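Local structure of DNA methyltransferase (4ONQ) at residues A[54-59]-A[81-86]. The protein probably methylates cytosines in DNA at carbon 5 as a plant de novo methyltransferase, its catalytic domain here holding the cofactor analogue sinefungin. The protein carries 5 engineered substitutions. Residues are numbered along the deposited sequence; the frame is centred on the assembly and turned at random.
Sequences DTISSS and GYIHNL. Engineered in segment 54-59: Ser58 (natural residue Arg), Ser59 (natural residue Phe).
Ile83, reaching from strand 79-84 toward helix 50-59, meets Ile56 and Ser57 in a small worked example of a helix laid against a sheet, with one residue of 81-86 making the contact. The strand enters with Gly81, joined by backbone hydrogen bonding to Asn44 of the antiparallel strand 39-45, and continues through Tyr82, whose ring meets His219 edge-to-face, on helix 213-220. Ile83 then makes the contact. Its CG1 lies 3.9 Å from CG2 of Ile56, and the two branched chains meet at a slant. In Ile56 that methyl is the branch anti to the backbone N. The end of Ile83, CD1, comes 4.0 Å from OG of Ser57. The same CD1 is 4.2 Å from CG2 of Ile56, which places it beside an apolar and a hydroxyl group of successive helix residues. Ile83 also touches Leu60, in the loop that follows the helix. His84 and Asn85 turn to other partners: His84 NE2 bonds Glu66 OE1 of the neighbouring strand, and the Asn85 amide bonds backbone atoms of Ala34, Pro38 and Phe40. Leu86 N closes a weak bond of 3.4 Å to His84 ND1, arriving in the plane of the ring at its edge. On the helix, Ser57 OG is hydrogen-bonded to Ile63 O and Trp53 O, so the hydroxyl that faces the methyl already has backbone partners. The contact lies at the antiparallel part of the mixed sheet of the DRM-type catalytic domain, with the bound sinefungin about 13 Å from the side chain of Ile56. With 98 Å² buried in all, what joins these two segments is van der Waals and hydrophobic contact, with no hydrogen bond across.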
# COMPACT_ATOMS: atom_id res chain seq x y z
N ASP A 54 5.38 -9.11 18.14
CA ASP A 54 5.17 -10.36 18.86
C ASP A 54 3.67 -10.64 19.04
O ASP A 54 3.20 -11.75 18.75
CB ASP A 54 5.90 -10.35 20.20
CG ASP A 54 7.39 -10.58 20.06
OD1 ASP A 54 7.82 -11.13 19.03
OD2 ASP A 54 8.14 -10.20 20.99
N THR A 55 2.94 -9.64 19.51
CA THR A 55 1.49 -9.74 19.69
C THR A 55 0.77 -10.09 18.40
O THR A 55 -0.09 -10.97 18.37
CB THR A 55 0.90 -8.42 20.22
OG1 THR A 55 1.48 -8.09 21.49
CG2 THR A 55 -0.62 -8.53 20.37
N ILE A 56 1.11 -9.37 17.33
CA ILE A 56 0.50 -9.59 16.02
C ILE A 56 0.74 -11.01 15.52
O ILE A 56 -0.18 -11.66 15.04
CB ILE A 56 0.99 -8.56 14.98
CG1 ILE A 56 0.45 -7.16 15.33
CG2 ILE A 56 0.55 -8.96 13.58
CD1 ILE A 56 1.08 -6.04 14.51
N SER A 57 1.98 -11.48 15.66
CA SER A 57 2.31 -12.85 15.27
C SER A 57 1.52 -13.88 16.08
O SER A 57 0.94 -14.80 15.52
CB SER A 57 3.80 -13.12 15.40
OG SER A 57 4.54 -12.39 14.44
N SER A 58 1.50 -13.71 17.40
CA SER A 58 0.80 -14.65 18.27
C SER A 58 -0.69 -14.68 17.95
O SER A 58 -1.33 -15.73 18.02
CB SER A 58 1.02 -14.31 19.75
OG SER A 58 0.29 -13.16 20.14
N SER A 59 -1.24 -13.52 17.60
CA SER A 59 -2.66 -13.42 17.28
C SER A 59 -2.96 -14.05 15.92
O SER A 59 -4.07 -14.52 15.67
CB SER A 59 -3.12 -11.97 17.30
OG SER A 59 -2.98 -11.41 18.59
N GLY A 81 5.54 -4.51 7.34
CA GLY A 81 5.53 -5.92 7.70
C GLY A 81 4.22 -6.56 7.27
O GLY A 81 3.14 -6.06 7.60
N TYR A 82 4.32 -7.65 6.51
CA TYR A 82 3.14 -8.36 6.03
C TYR A 82 3.05 -9.76 6.63
O TYR A 82 3.94 -10.58 6.43
CB TYR A 82 3.15 -8.46 4.50
CG TYR A 82 3.30 -7.14 3.79
CD1 TYR A 82 2.18 -6.42 3.37
CD2 TYR A 82 4.56 -6.61 3.53
CE1 TYR A 82 2.32 -5.21 2.70
CE2 TYR A 82 4.70 -5.40 2.87
CZ TYR A 82 3.58 -4.71 2.46
OH TYR A 82 3.75 -3.50 1.81
N ILE A 83 1.98 -10.02 7.37
CA ILE A 83 1.73 -11.35 7.89
C ILE A 83 0.77 -12.05 6.95
O ILE A 83 -0.34 -11.57 6.73
CB ILE A 83 1.08 -11.30 9.28
CG1 ILE A 83 1.91 -10.44 10.23
CG2 ILE A 83 0.88 -12.71 9.83
CD1 ILE A 83 2.93 -11.21 11.02
N HIS A 84 1.17 -13.19 6.40
CA HIS A 84 0.29 -13.90 5.48
C HIS A 84 0.55 -15.41 5.45
O HIS A 84 1.54 -15.89 5.99
CB HIS A 84 0.41 -13.31 4.08
CG HIS A 84 1.79 -13.35 3.52
ND1 HIS A 84 2.26 -14.42 2.77
CD2 HIS A 84 2.81 -12.47 3.59
CE1 HIS A 84 3.51 -14.18 2.41
NE2 HIS A 84 3.87 -13.01 2.89
N ASN A 85 -0.36 -16.14 4.81
CA ASN A 85 -0.22 -17.58 4.66
C ASN A 85 -0.21 -18.00 3.19
O ASN A 85 -0.64 -19.10 2.84
CB ASN A 85 -1.34 -18.30 5.42
CG ASN A 85 -2.73 -17.98 4.88
OD1 ASN A 85 -2.90 -17.10 4.04
ND2 ASN A 85 -3.73 -18.70 5.38
N LEU A 86 0.28 -17.11 2.34
CA LEU A 86 0.36 -17.36 0.90
C LEU A 86 1.60 -18.16 0.58
O LEU A 86 2.57 -18.13 1.34
CB LEU A 86 0.45 -16.03 0.15
CG LEU A 86 -0.66 -15.02 0.41
CD1 LEU A 86 -0.25 -13.62 -0.06
CD2 LEU A 86 -1.94 -15.47 -0.26